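Local coordinates for protein Sec-alkylsulfatase (Pseudomonas sp., PDB 4AXH) that hydrolyses secondary alkyl sulfates enantioselectively, with strict inversion of configuration, to (S)-alcohols and sulfate in a zinc-dependent reaction, at residues I182-G187 against I352-W357; G129-N134 against A153-A158; L124-G129 against N134-E139. All blocks are in the same frame, centred on the assembly; numbering follows the deposited sequence.

Contact 1: I182-G187 against I352-W357. With ZN (zinc ion), chain C.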
loop_
_atom_site.group_PDB
_atom_site.type_symbol
_atom_site.label_atom_id
_atom_site.label_comp_id
_atom_site.label_asym_id
_atom_site.label_seq_id
_atom_site.Cartn_x
_atom_site.Cartn_y
_atom_site.Cartn_z
ATOM N N ILE A 182 -2.198 15.003 -14.450
ATOM C CA ILE A 182 -2.495 16.395 -14.794
ATOM C C ILE A 182 -1.463 17.080 -15.699
ATOM O O ILE A 182 -1.826 17.961 -16.476
ATOM C CB ILE A 182 -2.926 17.275 -13.588
ATOM C CG1 ILE A 182 -3.536 16.431 -12.445
ATOM C CG2 ILE A 182 -3.928 18.361 -14.042
ATOM C CD1 ILE A 182 -3.538 17.090 -10.973
ATOM N N ASP A 183 -0.203 16.655 -15.641
ATOM C CA ASP A 183 0.858 17.217 -16.475
ATOM C C ASP A 183 0.785 16.701 -17.910
ATOM O O ASP A 183 1.596 17.080 -18.767
ATOM C CB ASP A 183 2.263 17.013 -15.845
ATOM C CG ASP A 183 2.602 15.626 -15.301
ATOM O OD1 ASP A 183 1.693 14.950 -14.749
ATOM O OD2 ASP A 183 3.782 15.233 -15.378
ATOM N N HIS A 184 -0.214 15.858 -18.183
ATOM C CA HIS A 184 -0.379 15.274 -19.499
ATOM C C HIS A 184 -1.693 15.625 -20.186
ATOM O O HIS A 184 -1.711 15.718 -21.419
ATOM C CB HIS A 184 -0.056 13.774 -19.449
ATOM C CG HIS A 184 1.338 13.516 -18.980
ATOM N ND1 HIS A 184 2.403 13.495 -19.859
ATOM C CD2 HIS A 184 1.812 13.390 -17.721
ATOM C CE1 HIS A 184 3.488 13.343 -19.119
ATOM N NE2 HIS A 184 3.182 13.259 -17.821
ATOM N N PHE A 185 -2.768 15.903 -19.409
ATOM C CA PHE A 185 -4.081 16.297 -19.954
ATOM C C PHE A 185 -4.486 17.745 -19.611
ATOM O O PHE A 185 -5.427 18.282 -20.212
ATOM C CB PHE A 185 -5.190 15.324 -19.482
ATOM C CG PHE A 185 -5.463 15.238 -17.989
ATOM C CD1 PHE A 185 -6.170 16.239 -17.332
ATOM C CD2 PHE A 185 -5.098 14.110 -17.263
ATOM C CE1 PHE A 185 -6.422 16.159 -15.951
ATOM C CE2 PHE A 185 -5.377 14.011 -15.883
ATOM C CZ PHE A 185 -6.020 15.043 -15.233
ATOM N N GLY A 186 -3.805 18.336 -18.626
ATOM C CA GLY A 186 -4.104 19.639 -18.039
ATOM C C GLY A 186 -4.282 20.838 -18.925
ATOM O O GLY A 186 -5.004 21.756 -18.560
ATOM N N GLY A 187 -3.601 20.858 -20.058
ATOM C CA GLY A 187 -3.660 21.979 -20.987
ATOM C C GLY A 187 -4.467 21.767 -22.241
ATOM O O GLY A 187 -4.450 22.631 -23.125
ATOM N N ILE A 352 11.554 8.224 -27.215
ATOM C CA ILE A 352 11.133 9.548 -26.720
ATOM C C ILE A 352 10.259 9.420 -25.461
ATOM O O ILE A 352 9.720 8.353 -25.177
ATOM C CB ILE A 352 10.570 10.525 -27.785
ATOM C CG1 ILE A 352 9.236 10.030 -28.358
ATOM C CG2 ILE A 352 11.634 10.834 -28.882
ATOM C CD1 ILE A 352 8.419 11.069 -28.992
ATOM N N GLN A 353 10.178 10.481 -24.677
ATOM C CA GLN A 353 9.408 10.446 -23.433
ATOM C C GLN A 353 8.595 11.713 -23.225
ATOM O O GLN A 353 8.745 12.671 -23.989
ATOM C CB GLN A 353 10.361 10.246 -22.249
ATOM C CG GLN A 353 11.027 8.900 -22.194
ATOM C CD GLN A 353 12.442 9.055 -21.811
ATOM O OE1 GLN A 353 13.077 10.069 -22.081
ATOM N NE2 GLN A 353 12.960 8.033 -21.188
ATOM N N GLN A 354 7.759 11.720 -22.179
ATOM C CA GLN A 354 6.928 12.875 -21.865
ATOM C C GLN A 354 7.517 13.718 -20.712
ATOM O O GLN A 354 6.914 14.676 -20.224
ATOM C CB GLN A 354 5.456 12.465 -21.689
ATOM C CG GLN A 354 4.876 11.750 -22.926
ATOM C CD GLN A 354 4.829 12.675 -24.132
ATOM O OE1 GLN A 354 5.713 12.700 -24.989
ATOM N NE2 GLN A 354 3.791 13.468 -24.218
ATOM N N HIS A 355 8.730 13.368 -20.326
ATOM C CA HIS A 355 9.576 14.097 -19.411
ATOM C C HIS A 355 10.943 13.838 -19.940
ATOM O O HIS A 355 11.231 12.699 -20.311
ATOM C CB HIS A 355 9.477 13.582 -17.973
ATOM C CG HIS A 355 8.216 13.966 -17.295
ATOM N ND1 HIS A 355 7.946 15.271 -16.988
ATOM C CD2 HIS A 355 7.181 13.194 -16.910
ATOM C CE1 HIS A 355 6.759 15.257 -16.416
ATOM N NE2 HIS A 355 6.263 14.023 -16.347
ATOM N N ASN A 356 11.787 14.886 -20.017
ATOM C CA ASN A 356 13.193 14.812 -20.448
ATOM C C ASN A 356 13.489 14.477 -21.911
ATOM O O ASN A 356 12.590 14.417 -22.740
ATOM C CB ASN A 356 14.032 13.955 -19.509
ATOM C CG ASN A 356 13.729 14.182 -18.058
ATOM O OD1 ASN A 356 13.070 13.369 -17.421
ATOM N ND2 ASN A 356 14.220 15.275 -17.504
ATOM N N TRP A 357 14.772 14.273 -22.203
ATOM C CA TRP A 357 15.384 14.096 -23.516
ATOM C C TRP A 357 15.246 12.693 -24.103
ATOM O O TRP A 357 15.113 11.705 -23.349
ATOM C CB TRP A 357 16.883 14.519 -23.468
ATOM C CG TRP A 357 17.602 13.924 -22.313
ATOM C CD1 TRP A 357 18.195 12.707 -22.247
ATOM C CD2 TRP A 357 17.583 14.435 -20.976
ATOM N NE1 TRP A 357 18.627 12.465 -20.964
ATOM C CE2 TRP A 357 18.251 13.500 -20.160
ATOM C CE3 TRP A 357 17.050 15.605 -20.381
ATOM C CZ2 TRP A 357 18.446 13.710 -18.779
ATOM C CZ3 TRP A 357 17.204 15.792 -19.013
ATOM C CH2 TRP A 357 17.903 14.861 -18.227
HETATM ZN ZN ZN C . 4.412 13.339 -16.214
HETATM O O HOH W 1 3.232 12.695 -14.588
#

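Contact 2: G129-N134 against A153-A158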
loop_
_atom_site.group_PDB
_atom_site.type_symbol
_atom_site.label_atom_id
_atom_site.label_comp_id
_atom_site.label_asym_id
_atom_site.label_seq_id
_atom_site.Cartn_x
_atom_site.Cartn_y
_atom_site.Cartn_z
ATOM N N GLY A 129 10.674 21.627 -21.697
ATOM C CA GLY A 129 11.091 22.738 -20.846
ATOM C C GLY A 129 10.203 23.962 -20.800
ATOM O O GLY A 129 10.602 25.010 -20.284
ATOM N N LEU A 130 8.992 23.859 -21.335
ATOM C CA LEU A 130 8.061 24.979 -21.289
ATOM C C LEU A 130 6.970 24.623 -20.278
ATOM O O LEU A 130 5.963 25.317 -20.211
ATOM C CB LEU A 130 7.489 25.244 -22.696
ATOM C CG LEU A 130 8.275 26.221 -23.587
ATOM C CD1 LEU A 130 9.446 25.552 -24.243
ATOM C CD2 LEU A 130 7.415 26.748 -24.688
ATOM N N ASP A 131 7.211 23.549 -19.456
ATOM C CA ASP A 131 6.265 22.942 -18.503
ATOM C C ASP A 131 6.961 21.758 -17.796
ATOM O O ASP A 131 7.893 21.177 -18.378
ATOM C CB ASP A 131 5.092 22.334 -19.351
ATOM C CG ASP A 131 3.871 21.792 -18.624
ATOM O OD1 ASP A 131 2.912 22.566 -18.408
ATOM O OD2 ASP A 131 3.828 20.574 -18.371
ATOM N N PRO A 132 6.450 21.264 -16.629
ATOM C CA PRO A 132 6.994 20.027 -16.068
ATOM C C PRO A 132 7.072 18.850 -17.070
ATOM O O PRO A 132 7.987 18.035 -17.006
ATOM C CB PRO A 132 5.996 19.717 -14.942
ATOM C CG PRO A 132 5.517 21.029 -14.488
ATOM C CD PRO A 132 5.370 21.797 -15.751
ATOM N N ALA A 133 6.127 18.764 -18.014
ATOM C CA ALA A 133 6.103 17.686 -19.005
ATOM C C ALA A 133 6.455 18.154 -20.442
ATOM O O ALA A 133 6.765 19.321 -20.659
ATOM C CB ALA A 133 4.763 16.976 -18.966
ATOM N N ASN A 134 6.448 17.220 -21.396
ATOM C CA ASN A 134 6.736 17.450 -22.806
ATOM C C ASN A 134 5.494 17.205 -23.647
ATOM O O ASN A 134 4.608 16.415 -23.260
ATOM C CB ASN A 134 7.851 16.486 -23.313
ATOM C CG ASN A 134 9.143 16.491 -22.533
ATOM O OD1 ASN A 134 9.499 17.447 -21.814
ATOM N ND2 ASN A 134 9.883 15.416 -22.679
ATOM N N ALA A 153 -3.211 25.328 -19.496
ATOM C CA ALA A 153 -3.687 25.885 -20.765
ATOM C C ALA A 153 -2.681 26.899 -21.338
ATOM O O ALA A 153 -2.453 26.934 -22.562
ATOM C CB ALA A 153 -5.053 26.523 -20.543
ATOM N N GLU A 154 -2.042 27.688 -20.443
ATOM C CA GLU A 154 -1.046 28.712 -20.812
ATOM C C GLU A 154 0.223 28.094 -21.363
ATOM O O GLU A 154 0.765 28.608 -22.340
ATOM C CB GLU A 154 -0.738 29.678 -19.634
ATOM C CG GLU A 154 -1.952 30.396 -19.057
ATOM C CD GLU A 154 -2.675 29.603 -17.990
ATOM O OE1 GLU A 154 -2.375 28.399 -17.839
ATOM O OE2 GLU A 154 -3.558 30.176 -17.315
ATOM N N THR A 155 0.675 26.966 -20.772
ATOM C CA THR A 155 1.862 26.260 -21.252
ATOM C C THR A 155 1.590 25.516 -22.558
ATOM O O THR A 155 2.385 25.629 -23.504
ATOM C CB THR A 155 2.639 25.542 -20.126
ATOM O OG1 THR A 155 1.812 24.576 -19.492
ATOM C CG2 THR A 155 3.200 26.509 -19.083
ATOM N N ALA A 156 0.425 24.849 -22.656
ATOM C CA ALA A 156 -0.026 24.175 -23.883
ATOM C C ALA A 156 -0.030 25.146 -25.059
ATOM O O ALA A 156 0.506 24.843 -26.126
ATOM C CB ALA A 156 -1.419 23.626 -23.681
ATOM N N ARG A 157 -0.584 26.340 -24.831
ATOM C CA ARG A 157 -0.652 27.424 -25.811
ATOM C C ARG A 157 0.733 27.921 -26.197
ATOM O O ARG A 157 1.012 28.063 -27.383
ATOM C CB ARG A 157 -1.536 28.586 -25.278
ATOM C CG ARG A 157 -1.914 29.633 -26.303
ATOM C CD ARG A 157 -3.015 29.190 -27.252
ATOM N NE ARG A 157 -2.520 28.382 -28.375
ATOM C CZ ARG A 157 -1.961 28.890 -29.461
ATOM N NH1 ARG A 157 -1.811 30.209 -29.584
ATOM N NH2 ARG A 157 -1.517 28.089 -30.425
ATOM N N ALA A 158 1.601 28.167 -25.212
ATOM C CA ALA A 158 2.961 28.624 -25.471
ATOM C C ALA A 158 3.786 27.600 -26.264
ATOM O O ALA A 158 4.495 27.992 -27.182
ATOM C CB ALA A 158 3.647 28.999 -24.166
#

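Contact 3: L124-G129 against N134-E139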
loop_
_atom_site.group_PDB
_atom_site.type_symbol
_atom_site.label_atom_id
_atom_site.label_comp_id
_atom_site.label_asym_id
_atom_site.label_seq_id
_atom_site.Cartn_x
_atom_site.Cartn_y
_atom_site.Cartn_z
ATOM N N LEU A 124 8.363 15.026 -36.977
ATOM C CA LEU A 124 8.301 14.618 -35.566
ATOM C C LEU A 124 9.120 15.539 -34.667
ATOM O O LEU A 124 10.355 15.526 -34.701
ATOM C CB LEU A 124 8.752 13.164 -35.421
ATOM C CG LEU A 124 8.429 12.478 -34.114
ATOM C CD1 LEU A 124 6.949 12.162 -34.031
ATOM C CD2 LEU A 124 9.243 11.197 -33.946
ATOM N N TYR A 125 8.413 16.357 -33.883
ATOM C CA TYR A 125 8.996 17.360 -33.012
ATOM C C TYR A 125 8.561 17.197 -31.554
ATOM O O TYR A 125 7.658 16.416 -31.233
ATOM C CB TYR A 125 8.684 18.778 -33.526
ATOM C CG TYR A 125 9.090 18.982 -34.967
ATOM C CD1 TYR A 125 8.288 18.526 -36.010
ATOM C CD2 TYR A 125 10.285 19.610 -35.293
ATOM C CE1 TYR A 125 8.691 18.647 -37.336
ATOM C CE2 TYR A 125 10.665 19.792 -36.624
ATOM C CZ TYR A 125 9.872 19.296 -37.640
ATOM O OH TYR A 125 10.252 19.435 -38.955
ATOM N N GLN A 126 9.234 17.929 -30.663
ATOM C CA GLN A 126 8.959 17.869 -29.254
ATOM C C GLN A 126 9.204 19.227 -28.640
ATOM O O GLN A 126 10.169 19.910 -29.006
ATOM C CB GLN A 126 9.869 16.811 -28.628
ATOM C CG GLN A 126 9.264 16.073 -27.453
ATOM C CD GLN A 126 9.914 14.722 -27.236
ATOM O OE1 GLN A 126 9.105 13.750 -26.870
ATOM N NE2 GLN A 126 11.142 14.559 -27.306
ATOM N N VAL A 127 8.309 19.635 -27.731
ATOM C CA VAL A 127 8.455 20.861 -26.965
ATOM C C VAL A 127 8.734 20.389 -25.563
ATOM O O VAL A 127 7.925 19.662 -24.951
ATOM C CB VAL A 127 7.256 21.844 -27.029
ATOM C CG1 VAL A 127 7.559 23.115 -26.226
ATOM C CG2 VAL A 127 6.905 22.203 -28.473
ATOM N N ARG A 128 9.923 20.758 -25.084
ATOM C CA ARG A 128 10.425 20.396 -23.767
ATOM C C ARG A 128 10.828 21.648 -23.015
ATOM O O ARG A 128 11.307 22.603 -23.630
ATOM C CB ARG A 128 11.672 19.496 -23.924
ATOM C CG ARG A 128 11.477 18.279 -24.809
ATOM C CD ARG A 128 12.363 17.135 -24.406
ATOM N NE ARG A 128 13.777 17.406 -24.640
ATOM C CZ ARG A 128 14.414 17.185 -25.787
ATOM N NH1 ARG A 128 13.765 16.685 -26.839
ATOM N NH2 ARG A 128 15.688 17.474 -25.900
ATOM N N GLY A 129 10.674 21.627 -21.697
ATOM C CA GLY A 129 11.091 22.738 -20.846
ATOM C C GLY A 129 10.203 23.962 -20.800
ATOM O O GLY A 129 10.602 25.010 -20.284
ATOM N N ASN A 134 6.448 17.220 -21.396
ATOM C CA ASN A 134 6.736 17.450 -22.806
ATOM C C ASN A 134 5.494 17.205 -23.647
ATOM O O ASN A 134 4.608 16.415 -23.260
ATOM C CB ASN A 134 7.851 16.486 -23.313
ATOM C CG ASN A 134 9.143 16.491 -22.533
ATOM O OD1 ASN A 134 9.499 17.447 -21.814
ATOM N ND2 ASN A 134 9.883 15.416 -22.679
ATOM N N MET A 135 5.468 17.854 -24.836
ATOM C CA MET A 135 4.418 17.703 -25.841
ATOM C C MET A 135 5.105 17.140 -27.099
ATOM O O MET A 135 6.055 17.734 -27.616
ATOM C CB MET A 135 3.766 19.081 -26.138
ATOM C CG MET A 135 2.572 19.040 -27.112
ATOM S SD MET A 135 2.126 20.681 -27.778
ATOM C CE MET A 135 1.322 21.440 -26.318
ATOM N N THR A 136 4.646 16.003 -27.567
ATOM C CA THR A 136 5.158 15.412 -28.802
ATOM C C THR A 136 4.232 15.866 -29.958
ATOM O O THR A 136 3.012 15.696 -29.871
ATOM C CB THR A 136 5.197 13.899 -28.676
ATOM O OG1 THR A 136 5.971 13.528 -27.519
ATOM C CG2 THR A 136 5.703 13.230 -29.948
ATOM N N ILE A 137 4.807 16.483 -30.999
ATOM C CA ILE A 137 4.045 16.938 -32.158
ATOM C C ILE A 137 4.380 16.122 -33.396
ATOM O O ILE A 137 5.468 16.267 -33.938
ATOM C CB ILE A 137 4.154 18.460 -32.428
ATOM C CG1 ILE A 137 3.784 19.269 -31.190
ATOM C CG2 ILE A 137 3.257 18.831 -33.615
ATOM C CD1 ILE A 137 4.534 20.548 -31.026
ATOM N N ILE A 138 3.445 15.277 -33.836
ATOM C CA ILE A 138 3.572 14.454 -35.046
ATOM C C ILE A 138 2.866 15.221 -36.156
ATOM O O ILE A 138 1.712 15.634 -35.991
ATOM C CB ILE A 138 2.960 13.028 -34.902
ATOM C CG1 ILE A 138 3.257 12.376 -33.553
ATOM C CG2 ILE A 138 3.370 12.121 -36.042
ATOM C CD1 ILE A 138 2.223 11.267 -33.158
ATOM N N GLU A 139 3.545 15.403 -37.295
ATOM C CA GLU A 139 2.951 16.090 -38.442
ATOM C C GLU A 139 1.761 15.366 -39.096
ATOM O O GLU A 139 0.635 15.488 -38.590
ATOM C CB GLU A 139 3.989 16.690 -39.378
ATOM C CG GLU A 139 4.441 18.012 -38.772
ATOM C CD GLU A 139 5.703 18.698 -39.230
ATOM O OE1 GLU A 139 6.263 18.326 -40.287
ATOM O OE2 GLU A 139 6.069 19.696 -38.576
HETATM O O HOH W 2 9.735 19.306 -19.943
#

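Contact 1: I182-G187 against I352-W357
The backbones of 182-187 and 352-357 stay well apart, the nearest pair of CA atoms being those of H184 and Q354 at 8.0 Å, with no hydrogen bond between the segments; a zinc ion bridges the gap. D183 and H184, neighbours in the short helix 182-185, supply two ligands, and H355, in the loop after strand 350-352, a third. The metal bonds run from D183 OD2 (2.2 Å), H184 NE2 (2.0 Å) and H355 NE2 (2.0 Å) to zinc. H355 holds CG anti to its carbonyl carbon (chi1 -74°), from where the ring carries NE2 to the metal. D183 OD2 lies in the plane of that ring, at its edge; its 2.9 Å approach to H355 NE2 reflects a shared metal, not a hydrogen bond. The H184 and H355 rings are almost perpendicular. D310 OD2 and a water oxygen, the latter 2.1 Å from zinc, complete the second of the two zinc sites of this metallo-beta-lactamase-superfamily enzyme. Q354 packs its CB against the rim of the H184 ring, 3.4 Å from H184 CE1. Its amide turns to T136, N307, D148 and I147 O, while D148 also accepts from H184 ND1 and so helps fix the rotation of that ligand ring. Around the site, I182 and F185 rest on helix 210-219, I352 and Q354 touch Q126 of strand 124-128, and W357 packs on helix 103-111.

Contact 2: G129-N134 against A153-A158
D131 meets T155 through a single side-chain hydrogen bond, and its carboxylate can be followed outward from the loop. D131 CB lies 4.0 Å from T155 OG1, already facing the helix. With CG anti to the backbone N (chi1 -172°), the side chain extends from the main chain and crosses that of T155 at about a right angle. D131 CG comes closer, 3.6 Å from T155 OG1, and its two oxygens divide the work. OD1 accepts the hydroxyl of T155, with OG1 at 2.5 Å; the donor sits on the anti side of OD1, 24° out of the carboxylate plane. OD2 turns back into its own loop and accepts from A133 N at 2.9 Å, with an N-H...O angle of 168°. Because that amide belongs to the residue two positions on, the arrangement is an Asx turn. T151 OG1 is a further partner of OD2, so the carboxylate is gripped by its own loop, by T151 ahead of the helix and by T155 within it, which should limit its rotation. T155 OG1 is itself hydrogen-bonded to T152 OG1.

The neighbouring L130 widens the contact. Its carbonyl O lies 3.2 Å from T155 CG2, and its CD2 comes within 4.4 Å of A158 CB. T155 and A158, three residues apart, therefore present one side of the helix to the loop. D131 is not a zinc ligand, yet its side chain lies about 5 Å from that of the ligand D183, which places this loop in the surroundings of the metal site. The segment 129-134 connects strand 124-128 to strand 135-138, and helix 153-164 packs against it through T155 and A158; these two also touch I75 of strand 74-76, P132 and T155 reach strand 82-85, and A156 and R157 pack on helix 188-191.

Contact 3: L124-G129 against N134-E139
L124 carries CG anti to its own N (chi1 -165°), which lays its CD1 alongside I138, 3.7 Å from I138 CG1, while I137 holds CG1 anti to its carbonyl carbon (chi1 -54°), a turn that leads its CD1 to V127 CG2 at 3.9 Å. The strands 124-128 and 135-138 form an antiparallel hairpin, their directions 159° apart. Y125 with I137 and V127 with M135 are hydrogen-bonded pairs, while L124 with I138 and Q126 with T136 are non-hydrogen-bonded ones. Y125 N donates to I137 O at 2.9 Å and I137 N returns a bond to Y125 O; V127 and M135 exchange a second pair, V127 N to M135 O being 3.0 Å. The side chains of Y125, V127, M135 and I137 share one face of the sheet. E139 sends OE2 obliquely toward the Y125 ring, 3.1 Å from Y125 CE1; OE2 is hydrogen-bonded to Y163 OH, and OE1 forms a salt bridge with R167. Beside the turn, N134 ND2 lies 3.5 Å from R128 CD, though its hydrogen bonds go to Q353 O and N356 O. The hairpin lies inside a mixed sheet: strand 116-119 flanks 124-128, strand 144-147 flanks 135-138, and helix 153-164 packs through A159, L160 and Y163 against V127, M135 and I137.

Along the chain, contacts 2 and 3 interleave and share G129 and N134, whereas contact 1 opens only after both have closed. Their centres lie about 9 to 11 Å apart. Contact 3 is a hairpin in the eight-strand mixed sheet, contact 2 joins its connecting loop to helix 153-164, and contact 1 brings in the loop after strand 350-352 of the six-strand sheet. N134 is the junction: N134 N lies 2.8 Å from Q354 O, a probable hydrogen bond, and T136 meets the Q354 amide. The loop 129-134 also reaches H355 through P132 O, a weak hydrogen bond. Together they connect the two sheets of the metallo-beta-lactamase fold beside the second zinc site.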